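Local coordinates for heme oxygenase (Chlamydomonas reinhardtii, PDB 4RAJ), which probably catalyses the oxygen-dependent cleavage of heme to biliverdin, iron and carbon monoxide, and is seen here in its heme-free form, at residues L89-F99 / L141-M151; A121-L132 / E213-I224. One frame throughout, in Å; residues are numbered along the deposited sequence.

Contact 1 (L89-F99 / L141-M151)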
loop_
_atom_site.group_PDB
_atom_site.type_symbol
_atom_site.label_atom_id
_atom_site.label_comp_id
_atom_site.label_asym_id
_atom_site.label_seq_id
_atom_site.Cartn_x
_atom_site.Cartn_y
_atom_site.Cartn_z
ATOM N N LEU A 89 4.972 13.030 -0.957
ATOM C CA LEU A 89 5.437 11.644 -1.054
ATOM C C LEU A 89 6.591 11.333 -0.108
ATOM O O LEU A 89 6.635 10.273 0.520
ATOM C CB LEU A 89 5.878 11.324 -2.490
ATOM C CG LEU A 89 4.799 11.244 -3.558
ATOM C CD1 LEU A 89 5.436 11.099 -4.943
ATOM C CD2 LEU A 89 3.879 10.075 -3.278
ATOM N N LYS A 90 7.536 12.260 -0.023
ATOM C CA LYS A 90 8.783 12.006 0.671
ATOM C C LYS A 90 8.753 12.527 2.102
ATOM O O LYS A 90 9.791 12.624 2.737
ATOM C CB LYS A 90 9.947 12.638 -0.097
ATOM C CG LYS A 90 10.013 12.224 -1.573
ATOM C CD LYS A 90 10.304 10.740 -1.740
ATOM C CE LYS A 90 11.618 10.356 -1.096
ATOM N NZ LYS A 90 11.983 8.948 -1.409
ATOM N N GLY A 91 7.566 12.845 2.613
ATOM C CA GLY A 91 7.472 13.449 3.935
ATOM C C GLY A 91 6.882 12.554 5.007
ATOM O O GLY A 91 6.424 13.036 6.045
ATOM N N GLY A 92 6.894 11.248 4.764
ATOM C CA GLY A 92 6.402 10.282 5.733
ATOM C C GLY A 92 5.407 9.262 5.196
ATOM O O GLY A 92 5.057 8.310 5.891
ATOM N N LEU A 93 4.928 9.454 3.974
ATOM C CA LEU A 93 3.959 8.526 3.424
ATOM C C LEU A 93 4.529 7.132 3.200
ATOM O O LEU A 93 3.800 6.142 3.331
ATOM C CB LEU A 93 3.409 9.035 2.090
ATOM C CG LEU A 93 2.037 9.702 1.972
ATOM C CD1 LEU A 93 1.645 9.757 0.501
ATOM C CD2 LEU A 93 0.956 9.017 2.785
ATOM N N TYR A 94 5.808 7.066 2.816
ATOM C CA TYR A 94 6.423 5.804 2.408
ATOM C C TYR A 94 6.367 4.759 3.530
ATOM O O TYR A 94 6.561 5.092 4.706
ATOM C CB TYR A 94 7.877 6.019 1.982
ATOM C CG TYR A 94 8.077 6.492 0.550
ATOM C CD1 TYR A 94 7.056 7.123 -0.161
ATOM C CD2 TYR A 94 9.294 6.290 -0.095
ATOM C CE1 TYR A 94 7.257 7.552 -1.480
ATOM C CE2 TYR A 94 9.503 6.713 -1.403
ATOM C CZ TYR A 94 8.487 7.350 -2.089
ATOM O OH TYR A 94 8.710 7.769 -3.397
ATOM N N ARG A 95 6.147 3.503 3.138
ATOM C CA ARG A 95 5.873 2.398 4.047
ATOM C C ARG A 95 6.902 1.265 4.010
ATOM O O ARG A 95 6.945 0.471 4.943
ATOM C CB ARG A 95 4.494 1.767 3.736
ATOM C CG ARG A 95 3.278 2.664 3.940
ATOM C CD ARG A 95 3.091 2.985 5.442
ATOM N NE ARG A 95 3.827 4.188 5.829
ATOM C CZ ARG A 95 4.099 4.535 7.091
ATOM N NH1 ARG A 95 3.699 3.761 8.093
ATOM N NH2 ARG A 95 4.782 5.654 7.352
ATOM N N ALA A 96 7.679 1.131 2.938
ATOM C CA ALA A 96 8.526 -0.082 2.819
ATOM C C ALA A 96 9.520 -0.233 4.001
ATOM O O ALA A 96 9.711 -1.344 4.510
ATOM C CB ALA A 96 9.275 -0.105 1.483
ATOM N N PRO A 97 10.133 0.876 4.457
ATOM C CA PRO A 97 11.016 0.662 5.611
ATOM C C PRO A 97 10.278 0.208 6.870
ATOM O O PRO A 97 10.808 -0.638 7.592
ATOM C CB PRO A 97 11.651 2.038 5.827
ATOM C CG PRO A 97 11.620 2.672 4.480
ATOM C CD PRO A 97 10.298 2.236 3.903
ATOM N N GLY A 98 9.085 0.748 7.120
ATOM C CA GLY A 98 8.249 0.286 8.221
ATOM C C GLY A 98 7.863 -1.193 8.115
ATOM O O GLY A 98 7.924 -1.948 9.101
ATOM N N PHE A 99 7.468 -1.622 6.922
ATOM C CA PHE A 99 7.178 -3.047 6.710
ATOM C C PHE A 99 8.411 -3.903 6.960
ATOM O O PHE A 99 8.343 -4.951 7.582
ATOM C CB PHE A 99 6.676 -3.310 5.283
ATOM C CG PHE A 99 5.190 -3.106 5.112
ATOM C CD1 PHE A 99 4.692 -1.846 4.807
ATOM C CD2 PHE A 99 4.301 -4.177 5.237
ATOM C CE1 PHE A 99 3.344 -1.650 4.640
ATOM C CE2 PHE A 99 2.956 -3.991 5.076
ATOM C CZ PHE A 99 2.470 -2.721 4.774
ATOM N N LEU A 141 0.521 7.580 -9.205
ATOM C CA LEU A 141 -0.129 8.387 -8.174
ATOM C C LEU A 141 -1.494 7.825 -7.800
ATOM O O LEU A 141 -1.951 8.006 -6.670
ATOM C CB LEU A 141 -0.242 9.855 -8.627
ATOM C CG LEU A 141 1.066 10.629 -8.843
ATOM C CD1 LEU A 141 0.782 11.954 -9.553
ATOM C CD2 LEU A 141 1.799 10.892 -7.533
ATOM N N ALA A 142 -2.129 7.109 -8.733
ATOM C CA ALA A 142 -3.372 6.416 -8.445
ATOM C C ALA A 142 -3.118 5.273 -7.487
ATOM O O ALA A 142 -3.970 4.957 -6.653
ATOM C CB ALA A 142 -4.021 5.895 -9.742
ATOM N N HIS A 143 -1.953 4.644 -7.599
ATOM C CA HIS A 143 -1.637 3.566 -6.678
ATOM C C HIS A 143 -1.208 4.064 -5.305
ATOM O O HIS A 143 -1.444 3.387 -4.299
ATOM C CB HIS A 143 -0.576 2.628 -7.247
ATOM C CG HIS A 143 -1.015 1.902 -8.476
ATOM N ND1 HIS A 143 -0.879 0.538 -8.605
ATOM C CD2 HIS A 143 -1.434 2.351 -9.682
ATOM C CE1 HIS A 143 -1.332 0.165 -9.789
ATOM N NE2 HIS A 143 -1.652 1.249 -10.471
ATOM N N VAL A 144 -0.588 5.231 -5.265
ATOM C CA VAL A 144 -0.339 5.896 -3.994
ATOM C C VAL A 144 -1.666 6.190 -3.308
ATOM O O VAL A 144 -1.829 5.944 -2.113
ATOM C CB VAL A 144 0.436 7.213 -4.185
ATOM C CG1 VAL A 144 0.533 7.984 -2.855
ATOM C CG2 VAL A 144 1.817 6.933 -4.747
ATOM N N TYR A 145 -2.623 6.705 -4.081
ATOM C CA TYR A 145 -3.922 7.077 -3.528
ATOM C C TYR A 145 -4.581 5.879 -2.851
ATOM O O TYR A 145 -5.103 5.987 -1.733
ATOM C CB TYR A 145 -4.843 7.659 -4.622
ATOM C CG TYR A 145 -6.226 7.997 -4.109
ATOM C CD1 TYR A 145 -6.410 9.021 -3.191
ATOM C CD2 TYR A 145 -7.348 7.306 -4.550
ATOM C CE1 TYR A 145 -7.671 9.341 -2.708
ATOM C CE2 TYR A 145 -8.622 7.624 -4.075
ATOM C CZ TYR A 145 -8.772 8.645 -3.152
ATOM O OH TYR A 145 -10.020 8.976 -2.665
ATOM N N THR A 146 -4.499 4.728 -3.512
ATOM C CA THR A 146 -5.103 3.492 -3.042
ATOM C C THR A 146 -4.360 2.833 -1.881
ATOM O O THR A 146 -4.971 2.454 -0.885
ATOM C CB THR A 146 -5.180 2.460 -4.176
ATOM O OG1 THR A 146 -5.802 3.056 -5.332
ATOM C CG2 THR A 146 -5.971 1.232 -3.736
ATOM N N GLN A 147 -3.048 2.687 -2.044
ATOM C CA GLN A 147 -2.206 1.911 -1.134
ATOM C C GLN A 147 -1.753 2.719 0.069
ATOM O O GLN A 147 -1.970 2.330 1.213
ATOM C CB GLN A 147 -0.973 1.381 -1.877
ATOM C CG GLN A 147 -1.289 0.551 -3.154
ATOM C CD GLN A 147 -1.806 -0.832 -2.836
ATOM O OE1 GLN A 147 -2.145 -1.130 -1.693
ATOM N NE2 GLN A 147 -1.858 -1.704 -3.851
ATOM N N HIS A 148 -1.102 3.844 -0.184
ATOM C CA HIS A 148 -0.509 4.586 0.923
ATOM C C HIS A 148 -1.538 5.228 1.826
ATOM O O HIS A 148 -1.330 5.342 3.028
ATOM C CB HIS A 148 0.438 5.649 0.390
ATOM C CG HIS A 148 1.712 5.091 -0.135
ATOM N ND1 HIS A 148 1.854 4.662 -1.437
ATOM C CD2 HIS A 148 2.906 4.881 0.469
ATOM C CE1 HIS A 148 3.087 4.219 -1.615
ATOM N NE2 HIS A 148 3.744 4.336 -0.474
ATOM N N LEU A 149 -2.653 5.654 1.255
ATOM C CA LEU A 149 -3.630 6.382 2.053
ATOM C C LEU A 149 -4.450 5.411 2.910
ATOM O O LEU A 149 -4.894 5.759 4.005
ATOM C CB LEU A 149 -4.524 7.245 1.151
ATOM C CG LEU A 149 -4.037 8.697 0.982
ATOM C CD1 LEU A 149 -2.593 8.782 0.510
ATOM C CD2 LEU A 149 -4.939 9.494 0.048
ATOM N N ALA A 150 -4.603 4.180 2.442
ATOM C CA ALA A 150 -5.280 3.158 3.243
ATOM C C ALA A 150 -4.439 2.774 4.462
ATOM O O ALA A 150 -4.983 2.556 5.549
ATOM C CB ALA A 150 -5.599 1.931 2.393
ATOM N N MET A 151 -3.114 2.709 4.295
ATOM C CA MET A 151 -2.226 2.421 5.428
ATOM C C MET A 151 -2.365 3.471 6.520
ATOM O O MET A 151 -2.299 3.154 7.724
ATOM C CB MET A 151 -0.774 2.335 4.958
ATOM C CG MET A 151 -0.566 1.172 3.987
ATOM S SD MET A 151 -0.756 -0.416 4.840
ATOM C CE MET A 151 0.558 -0.185 6.033
HETATM O O HOH W 1 1.168 5.702 4.173
#
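Leu89 and Leu93 pack on Val144 where the turn between helix 86-89 and helix 96-107 of the all-helical heme oxygenase fold lies along helix 140-151. Val144 CG1 meets both leucines: it lies 4.0 Å from Leu89 CD2 and 4.0 Å from Leu93 CD1. The other branch of Leu93, CD2, reaches Leu149 CD1 at 4.2 Å. The aliphatic part of Arg95 also packs on the helix, with Arg95 CD resting on Met151 CB at 3.9 Å.

The polar groups gather round Leu93 O. The His148 ring turns its edge to this oxygen, and His148 CD2 lies 3.3 Å from Leu93 O. Water 1 donates to Leu93 O and to His148 O, so it bridges loop and helix. Arg95 NE also donates to Leu93 O, at 3.2 Å, from above the carbonyl plane. Its NH2 takes Gly92 O, and NH1 bonds to Ala176 O and Asp178 O. The guanidinium thus ties the 92-93 turn to the backbone at Ala176 and Asp178. Glu68 of helix 50-76 accepts from both Arg95 N and His148 NE2, a second link between the two segments.

The last group is a Met-aromatic contact. Bends at chi2 and chi3 (-68° and -60°) fold the Met151 chain so that SD and CE meet the Phe99 ring. Met151 SD lies at the ring edge, 5.2 Å from the Phe99 centroid. Met151 CE touches Phe99 CZ at 3.4 Å.

Contact 2 (A121-L132 / E213-I224)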
loop_
_atom_site.group_PDB
_atom_site.type_symbol
_atom_site.label_atom_id
_atom_site.label_comp_id
_atom_site.label_asym_id
_atom_site.label_seq_id
_atom_site.Cartn_x
_atom_site.Cartn_y
_atom_site.Cartn_z
ATOM N N ALA A 121 0.728 -13.622 -8.447
ATOM C CA ALA A 121 -0.047 -12.394 -8.275
ATOM C C ALA A 121 0.845 -11.227 -7.844
ATOM O O ALA A 121 0.713 -10.105 -8.341
ATOM C CB ALA A 121 -1.164 -12.607 -7.263
ATOM N N LEU A 122 1.754 -11.495 -6.914
ATOM C CA LEU A 122 2.672 -10.456 -6.446
ATOM C C LEU A 122 3.645 -10.062 -7.554
ATOM O O LEU A 122 3.896 -8.883 -7.782
ATOM C CB LEU A 122 3.439 -10.941 -5.215
ATOM C CG LEU A 122 4.570 -10.011 -4.729
ATOM C CD1 LEU A 122 4.036 -8.623 -4.397
ATOM C CD2 LEU A 122 5.276 -10.591 -3.516
ATOM N N LYS A 123 4.198 -11.053 -8.239
ATOM C CA LYS A 123 5.143 -10.773 -9.322
ATOM C C LYS A 123 4.490 -9.964 -10.438
ATOM O O LYS A 123 5.110 -9.054 -11.004
ATOM C CB LYS A 123 5.729 -12.084 -9.867
ATOM C CG LYS A 123 6.635 -12.778 -8.846
ATOM C CD LYS A 123 7.341 -14.020 -9.399
ATOM C CE LYS A 123 6.406 -15.198 -9.526
ATOM N NZ LYS A 123 7.149 -16.409 -9.982
ATOM N N ASP A 124 3.234 -10.277 -10.738
ATOM C CA ASP A 124 2.492 -9.539 -11.752
ATOM C C ASP A 124 2.313 -8.065 -11.359
ATOM O O ASP A 124 2.413 -7.178 -12.197
ATOM C CB ASP A 124 1.118 -10.192 -12.000
ATOM C CG ASP A 124 1.219 -11.527 -12.761
ATOM O OD1 ASP A 124 2.275 -11.818 -13.357
ATOM O OD2 ASP A 124 0.232 -12.288 -12.755
ATOM N N TYR A 125 2.034 -7.801 -10.086
ATOM C CA TYR A 125 1.856 -6.420 -9.641
ATOM C C TYR A 125 3.198 -5.701 -9.654
ATOM O O TYR A 125 3.287 -4.551 -10.098
ATOM C CB TYR A 125 1.225 -6.377 -8.236
ATOM C CG TYR A 125 0.684 -5.015 -7.810
ATOM C CD1 TYR A 125 0.453 -3.996 -8.733
ATOM C CD2 TYR A 125 0.407 -4.761 -6.475
ATOM C CE1 TYR A 125 -0.042 -2.748 -8.329
ATOM C CE2 TYR A 125 -0.081 -3.527 -6.062
ATOM C CZ TYR A 125 -0.307 -2.526 -6.986
ATOM O OH TYR A 125 -0.797 -1.314 -6.536
ATOM N N GLU A 126 4.246 -6.379 -9.178
ATOM C CA GLU A 126 5.595 -5.806 -9.231
ATOM C C GLU A 126 5.981 -5.388 -10.653
ATOM O O GLU A 126 6.547 -4.314 -10.866
ATOM C CB GLU A 126 6.618 -6.804 -8.706
ATOM C CG GLU A 126 6.580 -7.031 -7.196
ATOM C CD GLU A 126 7.583 -8.086 -6.778
ATOM O OE1 GLU A 126 7.753 -9.064 -7.537
ATOM O OE2 GLU A 126 8.218 -7.926 -5.718
ATOM N N ALA A 127 5.671 -6.247 -11.614
ATOM C CA ALA A 127 5.982 -5.991 -13.017
ATOM C C ALA A 127 5.175 -4.814 -13.540
ATOM O O ALA A 127 5.697 -3.955 -14.260
ATOM C CB ALA A 127 5.714 -7.234 -13.847
ATOM N N HIS A 128 3.906 -4.764 -13.150
ATOM C CA HIS A 128 3.019 -3.692 -13.580
ATOM C C HIS A 128 3.494 -2.336 -13.065
ATOM O O HIS A 128 3.518 -1.356 -13.806
ATOM C CB HIS A 128 1.591 -3.953 -13.108
ATOM C CG HIS A 128 0.620 -2.904 -13.549
ATOM N ND1 HIS A 128 0.350 -2.657 -14.878
ATOM C CD2 HIS A 128 -0.132 -2.029 -12.844
ATOM C CE1 HIS A 128 -0.533 -1.678 -14.971
ATOM N NE2 HIS A 128 -0.845 -1.284 -13.751
ATOM N N LEU A 129 3.864 -2.279 -11.790
ATOM C CA LEU A 129 4.359 -1.041 -11.202
ATOM C C LEU A 129 5.648 -0.569 -11.869
ATOM O O LEU A 129 5.816 0.627 -12.147
ATOM C CB LEU A 129 4.592 -1.224 -9.694
ATOM C CG LEU A 129 3.304 -1.408 -8.890
ATOM C CD1 LEU A 129 3.581 -1.852 -7.448
ATOM C CD2 LEU A 129 2.513 -0.112 -8.891
ATOM N N ALA A 130 6.560 -1.507 -12.116
ATOM C CA ALA A 130 7.816 -1.180 -12.788
ATOM C C ALA A 130 7.537 -0.617 -14.177
ATOM O O ALA A 130 8.167 0.357 -14.608
ATOM C CB ALA A 130 8.711 -2.402 -12.883
ATOM N N SER A 131 6.577 -1.226 -14.863
ATOM C CA SER A 131 6.209 -0.799 -16.200
ATOM C C SER A 131 5.586 0.596 -16.187
ATOM O O SER A 131 5.839 1.392 -17.086
ATOM C CB SER A 131 5.247 -1.798 -16.836
ATOM O OG SER A 131 5.046 -1.501 -18.207
ATOM N N LEU A 132 4.762 0.882 -15.181
ATOM C CA LEU A 132 4.196 2.212 -15.050
ATOM C C LEU A 132 5.304 3.221 -14.819
ATOM O O LEU A 132 5.265 4.320 -15.362
ATOM C CB LEU A 132 3.176 2.277 -13.910
ATOM C CG LEU A 132 1.816 1.617 -14.099
ATOM C CD1 LEU A 132 1.001 1.794 -12.814
ATOM C CD2 LEU A 132 1.069 2.201 -15.317
ATOM N N GLU A 213 -6.474 2.645 -12.843
ATOM C CA GLU A 213 -5.352 2.154 -12.061
ATOM C C GLU A 213 -5.721 2.017 -10.583
ATOM O O GLU A 213 -5.220 1.127 -9.909
ATOM C CB GLU A 213 -4.137 3.062 -12.242
ATOM C CG GLU A 213 -3.498 2.895 -13.626
ATOM C CD GLU A 213 -3.020 1.474 -13.887
ATOM O OE1 GLU A 213 -2.442 0.846 -12.966
ATOM O OE2 GLU A 213 -3.230 0.981 -15.017
ATOM N N HIS A 214 -6.597 2.898 -10.099
ATOM C CA HIS A 214 -7.163 2.820 -8.745
ATOM C C HIS A 214 -7.888 1.470 -8.557
ATOM O O HIS A 214 -7.665 0.763 -7.579
ATOM C CB HIS A 214 -8.110 4.015 -8.528
ATOM C CG HIS A 214 -8.895 3.987 -7.250
ATOM N ND1 HIS A 214 -8.308 4.034 -6.004
ATOM C CD2 HIS A 214 -10.235 3.970 -7.035
ATOM C CE1 HIS A 214 -9.250 4.036 -5.075
ATOM N NE2 HIS A 214 -10.427 3.985 -5.673
ATOM N N LEU A 215 -8.746 1.109 -9.509
ATOM C CA LEU A 215 -9.444 -0.173 -9.440
ATOM C C LEU A 215 -8.449 -1.330 -9.525
ATOM O O LEU A 215 -8.624 -2.365 -8.878
ATOM C CB LEU A 215 -10.482 -0.283 -10.568
ATOM C CG LEU A 215 -11.605 0.747 -10.530
ATOM C CD1 LEU A 215 -12.472 0.607 -11.787
ATOM C CD2 LEU A 215 -12.440 0.581 -9.266
ATOM N N ALA A 216 -7.411 -1.158 -10.344
ATOM C CA ALA A 216 -6.431 -2.225 -10.557
ATOM C C ALA A 216 -5.669 -2.527 -9.272
ATOM O O ALA A 216 -5.303 -3.677 -9.021
ATOM C CB ALA A 216 -5.447 -1.861 -11.672
ATOM N N ALA A 217 -5.429 -1.497 -8.465
ATOM C CA ALA A 217 -4.715 -1.696 -7.203
ATOM C C ALA A 217 -5.522 -2.595 -6.277
ATOM O O ALA A 217 -4.964 -3.492 -5.644
ATOM C CB ALA A 217 -4.412 -0.356 -6.537
ATOM N N PHE A 218 -6.835 -2.380 -6.205
ATOM C CA PHE A 218 -7.693 -3.290 -5.438
ATOM C C PHE A 218 -7.608 -4.700 -6.011
ATOM O O PHE A 218 -7.490 -5.684 -5.278
ATOM C CB PHE A 218 -9.153 -2.830 -5.442
ATOM C CG PHE A 218 -9.439 -1.698 -4.510
ATOM C CD1 PHE A 218 -9.770 -1.946 -3.183
ATOM C CD2 PHE A 218 -9.397 -0.385 -4.954
ATOM C CE1 PHE A 218 -10.045 -0.903 -2.313
ATOM C CE2 PHE A 218 -9.666 0.665 -4.087
ATOM C CZ PHE A 218 -9.986 0.404 -2.765
ATOM N N GLY A 219 -7.685 -4.794 -7.332
ATOM C CA GLY A 219 -7.651 -6.088 -7.990
ATOM C C GLY A 219 -6.373 -6.852 -7.696
ATOM O O GLY A 219 -6.411 -8.056 -7.381
ATOM N N HIS A 220 -5.242 -6.156 -7.799
ATOM C CA HIS A 220 -3.950 -6.765 -7.515
ATOM C C HIS A 220 -3.869 -7.196 -6.053
ATOM O O HIS A 220 -3.396 -8.291 -5.742
ATOM C CB HIS A 220 -2.819 -5.796 -7.851
ATOM C CG HIS A 220 -2.522 -5.698 -9.317
ATOM N ND1 HIS A 220 -1.929 -6.723 -10.024
ATOM C CD2 HIS A 220 -2.725 -4.694 -10.206
ATOM C CE1 HIS A 220 -1.790 -6.359 -11.288
ATOM N NE2 HIS A 220 -2.260 -5.130 -11.424
ATOM N N ASN A 221 -4.293 -6.307 -5.150
ATOM C CA ASN A 221 -4.242 -6.599 -3.727
ATOM C C ASN A 221 -5.063 -7.828 -3.412
ATOM O O ASN A 221 -4.638 -8.692 -2.654
ATOM C CB ASN A 221 -4.746 -5.409 -2.899
ATOM C CG ASN A 221 -3.693 -4.340 -2.721
ATOM O OD1 ASN A 221 -2.658 -4.368 -3.379
ATOM N ND2 ASN A 221 -3.952 -3.387 -1.832
ATOM N N ASN A 222 -6.243 -7.921 -4.008
ATOM C CA ASN A 222 -7.110 -9.068 -3.713
ATOM C C ASN A 222 -6.479 -10.373 -4.193
ATOM O O ASN A 222 -6.537 -11.391 -3.509
ATOM C CB ASN A 222 -8.490 -8.858 -4.335
ATOM C CG ASN A 222 -9.291 -7.804 -3.602
ATOM O OD1 ASN A 222 -8.839 -7.258 -2.586
ATOM N ND2 ASN A 222 -10.477 -7.496 -4.112
ATOM N N ALA A 223 -5.841 -10.313 -5.357
ATOM C CA ALA A 223 -5.160 -11.464 -5.934
ATOM C C ALA A 223 -4.017 -11.925 -5.043
ATOM O O ALA A 223 -3.818 -13.120 -4.835
ATOM C CB ALA A 223 -4.641 -11.119 -7.326
ATOM N N ILE A 224 -3.266 -10.964 -4.523
ATOM C CA ILE A 224 -2.122 -11.247 -3.654
ATOM C C ILE A 224 -2.588 -11.860 -2.327
ATOM O O ILE A 224 -2.017 -12.843 -1.835
ATOM C CB ILE A 224 -1.311 -9.970 -3.427
ATOM C CG1 ILE A 224 -0.673 -9.538 -4.757
ATOM C CG2 ILE A 224 -0.242 -10.162 -2.363
ATOM C CD1 ILE A 224 -0.061 -8.138 -4.740
HETATM O O HOH W 2 -1.675 -9.379 -9.191
#
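Ala121 sets its CB against Ala223 and Ile224, where two nearly antiparallel helices come close. The segment axes approach to 8.9 Å at 151°. Ala121 CB lies 3.8 Å from Ala223 CB. Water 2 joins Ala121 O to His220 ND1. Leu122 follows, with CD1 4.1 Å from Ile224 CD1.

Tyr125 is a knob in a hole formed by Ala217, His220, Asn221 and Ile224. Its CG stands anti to the backbone N (chi1 -166°), carrying the ring to the other helix. The ring forms an offset stack with His220, centroids 4.4 Å apart and planes at 6°. His220 CB adds a CH-pi contact over the same face, and Leu129 CD1 covers the other. Ile224 CD1 comes to the ring edge. The phenol OH passes beside Ala217 CB and bonds to His143 and Gln147 of helix 140-151. Asn221, beside Tyr125, bonds to Gln147 and through ND2 to a bound polyether, so the contact borders that pocket.

One turn on, His128 NE2 donates to Glu213 OE1 at 2.8 Å. The bond is nearly straight, in the imidazole plane and syn to the carboxylate. Tyr125, His128 and His220 form an aromatic cluster. Leu132 closes the row, its CD1 3.6 Å from Glu213 OE1. That oxygen also accepts from His143 NE2, so two histidines grip it.

Helix 140-151 packs against both segments, helix 50-76 touches Leu122, Tyr125 and Asn221, and helix 29-47 covers Phe218 and Asn222.

The centres of contact 1 and contact 2 lie about 15 Å apart in one helical domain. Their segments alternate along the chain: 89-99, 121-132, 141-151, then 213-224. Helices 120-135 and 140-151 follow each other directly, one in each contact. Helix 140-151 is also the bridge in space. Thr146 OG1 lies 2.8 Å from His214 ND1, a probable hydrogen bond, and Thr146 CG2 packs on Ala217 CB at 3.6 Å. Thr146, Gln147 and Ala150 of contact 1 and Phe218 and Asn221 of contact 2 line one pocket. It holds a polyether, probably from the crystallisation liquor. Helices 140-151 and 204-227 thus each contribute to its wall, with helices 29-47 and 50-76.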